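Local coordinates for putative glycyl-glycine endopeptidase lytM (Ruminococcus gnavus, PDB 3NYY), which probably acts as a metalloendopeptidase of the M23 family, whose members typically cleave peptide bonds in bacterial cell-wall peptidoglycan, at residues 65-68 against 69-73. Numbering follows the deposited sequence. Where two conformers were deposited one is given.
Sequences QKLY and RQWRN. With SO4 (sulfate ion), chain F.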
ATOM      1  N   GLN A  65      -5.538  11.269 -31.767  1.00 19.26           N
ATOM      2  CA  GLN A  65      -4.857  11.736 -32.962  1.00 19.57           C
ATOM      3  C   GLN A  65      -5.193  13.195 -33.292  1.00 20.25           C
ATOM      4  O   GLN A  65      -4.332  13.974 -33.725  1.00 18.77           O
ATOM      5  CB  GLN A  65      -5.148  10.812 -34.161  1.00 20.31           C
ATOM      6  CG  GLN A  65      -4.235  11.074 -35.344  1.00 20.59           C
ATOM      7  CD  GLN A  65      -2.771  10.694 -35.067  1.00 21.02           C
ATOM      8  OE1 GLN A  65      -2.478   9.841 -34.216  1.00 20.73           O
ATOM      9  NE2 GLN A  65      -1.851  11.306 -35.813  1.00 21.36           N
ATOM     10  N   LYS A  66      -6.460  13.556 -33.100  1.00 20.53           N
ATOM     11  CA  LYS A  66      -6.916  14.929 -33.242  1.00 21.96           C
ATOM     12  C   LYS A  66      -6.174  15.885 -32.285  1.00 20.78           C
ATOM     13  O   LYS A  66      -5.673  16.929 -32.699  1.00 20.65           O
ATOM     14  CB  LYS A  66      -8.430  14.970 -33.005  1.00 22.97           C
ATOM     15  CG  LYS A  66      -9.098  16.307 -33.257  1.00 33.73           C
ATOM     16  CD  LYS A  66     -10.589  16.193 -32.916  1.00 38.55           C
ATOM     17  CE  LYS A  66     -11.364  17.478 -33.158  1.00 46.89           C
ATOM     18  NZ  LYS A  66     -11.783  17.574 -34.583  1.00 46.15           N
ATOM     19  N   LEU A  67      -6.106  15.502 -31.010  1.00 17.91           N
ATOM     20  CA  LEU A  67      -5.357  16.282 -30.007  1.00 17.15           C
ATOM     21  C   LEU A  67      -3.912  16.375 -30.372  1.00 16.64           C
ATOM     22  O   LEU A  67      -3.313  17.418 -30.217  1.00 17.84           O
ATOM     23  CB  LEU A  67      -5.499  15.679 -28.621  1.00 17.84           C
ATOM     24  CG  LEU A  67      -6.856  15.883 -27.960  1.00 16.41           C
ATOM     25  CD1 LEU A  67      -7.048  15.039 -26.683  1.00 21.13           C
ATOM     26  CD2 LEU A  67      -7.104  17.388 -27.718  1.00 24.03           C
ATOM     27  N   TYR A  68      -3.312  15.272 -30.818  1.00 15.85           N
ATOM     28  CA  TYR A  68      -1.920  15.313 -31.238  1.00 17.06           C
ATOM     29  C   TYR A  68      -1.650  16.358 -32.343  1.00 16.43           C
ATOM     30  O   TYR A  68      -0.699  17.154 -32.265  1.00 16.34           O
ATOM     31  CB  TYR A  68      -1.468  13.926 -31.715  1.00 17.14           C
ATOM     32  CG  TYR A  68      -0.118  13.938 -32.394  1.00 17.01           C
ATOM     33  CD1 TYR A  68       1.064  14.267 -31.692  1.00 15.17           C
ATOM     34  CD2 TYR A  68      -0.014  13.649 -33.751  1.00 16.48           C
ATOM     35  CE1 TYR A  68       2.323  14.294 -32.358  1.00 19.81           C
ATOM     36  CE2 TYR A  68       1.231  13.684 -34.419  1.00 21.04           C
ATOM     37  CZ  TYR A  68       2.390  14.001 -33.705  1.00 18.82           C
ATOM     38  OH  TYR A  68       3.575  14.000 -34.417  1.00 26.77           O
ATOM     39  N   ARG A  69      -2.498  16.378 -33.355  1.00 17.91           N
ATOM     40  CA  ARG A  69      -2.276  17.306 -34.482  1.00 21.24           C
ATOM     41  C   ARG A  69      -2.365  18.782 -34.058  1.00 19.22           C
ATOM     42  O   ARG A  69      -1.716  19.641 -34.645  1.00 22.62           O
ATOM     43  CB  ARG A  69      -3.188  16.972 -35.648  1.00 22.02           C
ATOM     44  CG  ARG A  69      -2.763  15.647 -36.348  1.00 28.35           C
ATOM     45  CD  ARG A  69      -1.292  15.631 -36.870  1.00 32.39           C
ATOM     46  NE  ARG A  69      -1.016  16.528 -38.011  1.00 35.95           N
ATOM     47  CZ  ARG A  69      -1.357  16.281 -39.287  1.00 45.17           C
ATOM     48  NH1 ARG A  69      -2.003  15.164 -39.635  1.00 34.48           N
ATOM     49  NH2 ARG A  69      -1.057  17.167 -40.236  1.00 42.50           N
ATOM     50  N   GLN A  70      -3.121  19.042 -33.000  1.00 20.07           N
ATOM     51  CA  GLN A  70      -3.158  20.375 -32.412  1.00 23.37           C
ATOM     52  C   GLN A  70      -1.918  20.661 -31.535  1.00 21.31           C
ATOM     53  O   GLN A  70      -1.105  21.547 -31.827  1.00 21.03           O
ATOM     54  CB  GLN A  70      -4.430  20.488 -31.580  1.00 23.53           C
ATOM     55  CG  GLN A  70      -5.721  20.307 -32.430  1.00 32.77           C
ATOM     56  CD  GLN A  70      -7.016  20.283 -31.590  1.00 41.11           C
ATOM     57  OE1 GLN A  70      -7.919  19.469 -31.825  1.00 55.47           O
ATOM     58  NE2 GLN A  70      -7.108  21.177 -30.635  1.00 52.32           N
ATOM     59  N   TRP A  71      -1.743  19.846 -30.487  1.00 16.77           N
ATOM     60  CA  TRP A  71      -0.741  20.123 -29.452  1.00 16.40           C
ATOM     61  C   TRP A  71       0.699  20.076 -29.931  1.00 16.45           C
ATOM     62  O   TRP A  71       1.553  20.748 -29.366  1.00 16.31           O
ATOM     63  CB  TRP A  71      -0.947  19.207 -28.217  1.00 15.75           C
ATOM     64  CG  TRP A  71      -2.082  19.667 -27.381  1.00 12.23           C
ATOM     65  CD1 TRP A  71      -3.352  19.260 -27.460  1.00 18.03           C
ATOM     66  CD2 TRP A  71      -2.039  20.682 -26.366  1.00 13.42           C
ATOM     67  NE1 TRP A  71      -4.132  19.932 -26.555  1.00 16.33           N
ATOM     68  CE2 TRP A  71      -3.344  20.810 -25.867  1.00 12.51           C
ATOM     69  CE3 TRP A  71      -1.039  21.502 -25.863  1.00 17.15           C
ATOM     70  CZ2 TRP A  71      -3.681  21.721 -24.890  1.00 17.06           C
ATOM     71  CZ3 TRP A  71      -1.370  22.396 -24.870  1.00 16.30           C
ATOM     72  CH2 TRP A  71      -2.682  22.489 -24.391  1.00 15.35           C
ATOM     73  N   ARG A  72       0.976  19.322 -30.995  1.00 16.65           N
ATOM     74  CA  ARG A  72       2.341  19.188 -31.495  0.50 16.65           C
ATOM     75  C   ARG A  72       2.894  20.516 -32.022  1.00 19.26           C
ATOM     76  O   ARG A  72       4.090  20.691 -32.161  1.00 24.06           O
ATOM     77  CB  ARG A  72       2.415  18.097 -32.568  0.50 18.60           C
ATOM     78  CG  ARG A  72       1.816  18.444 -33.902  0.50 17.95           C
ATOM     79  CD  ARG A  72       2.035  17.251 -34.828  0.50 22.84           C
ATOM     80  NE  ARG A  72       1.849  17.574 -36.240  0.50 26.67           N
ATOM     81  CZ  ARG A  72       2.321  16.830 -37.237  0.50 26.84           C
ATOM     82  NH1 ARG A  72       3.004  15.716 -36.981  0.50 25.64           N
ATOM     83  NH2 ARG A  72       2.119  17.199 -38.487  0.50 21.13           N
ATOM     84  N   ASN A  73       1.993  21.446 -32.319  1.00 19.80           N
ATOM     85  CA  ASN A  73       2.392  22.787 -32.746  1.00 23.34           C
ATOM     86  C   ASN A  73       2.959  23.668 -31.642  1.00 22.04           C
ATOM     87  O   ASN A  73       3.583  24.677 -31.942  1.00 24.95           O
ATOM     88  CB  ASN A  73       1.193  23.494 -33.405  1.00 23.40           C
ATOM     89  CG  ASN A  73       0.844  22.898 -34.773  1.00 23.70           C
ATOM     90  OD1 ASN A  73       1.593  23.052 -35.718  1.00 38.47           O
ATOM     91  ND2 ASN A  73      -0.293  22.204 -34.859  1.00 28.22           N
TER
HETATM   92  S   SO4 F 284       6.055  13.778 -31.708  1.00 39.62           S
HETATM   93  O1  SO4 F 284       5.224  13.424 -30.552  1.00 48.63           O
HETATM   94  O2  SO4 F 284       7.461  13.601 -31.360  1.00 45.34           O
HETATM   95  O3  SO4 F 284       5.684  12.928 -32.821  1.00 46.61           O
HETATM   96  O4  SO4 F 284       5.767  15.192 -31.962  1.00 44.37           O
HETATM   97  O   HOH W   1      -2.616  12.830 -38.136  1.00 30.70           O
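Tyr68 and Arg72 meet one turn apart at the C-terminal end of helix 61-71, on the protein surface. Arg72 is modelled in two conformers; the side-chain contacts given here belong to one of them. From CB outward, Arg72 first meets Tyr68 O, which lies 3.3 Å from both CB and CG and also accepts the backbone N-H of Arg72. CG sits between the backbone N and the carbonyl carbon (chi1 73°), and the chain then runs extended to NE. This carries CD over one face of the Tyr68 ring, offset toward the rim, in a CH-pi contact 3.8 Å from the centroid. At the tip, NH1 donates to Tyr68 OH at 3.1 Å, with the hydroxyl in the guanidinium plane. Ring and guanidinium are turned 67° apart, so they do not stack. Tyr68 OH also lies 2.9 Å from sulfate O3, a weak approach at best. The sulfate, probably from the crystallisation liquor, is hydrogen-bonded to Trp77 and Arg85. On the preceding turn, one water accepts from Gln65 NE2 and Arg69 NH1, while Gln65 OE1 takes a hydrogen bond from Arg39. Leu67 and Trp71 lie side by side, and Leu67 O accepts the backbone N-H of Trp71 at 2.9 Å. Tyr68 and Trp71 also touch Leu43 of helix 37-48 and Trp77 of helix 77-88, joining three helices of the N-terminal region. With an alanine at Tyr68, Arg72 NH1 is likely to lose its hydroxyl acceptor and CD the ring it lies on. The phenol thus offers this conformer of Arg72 both a face and an acceptor.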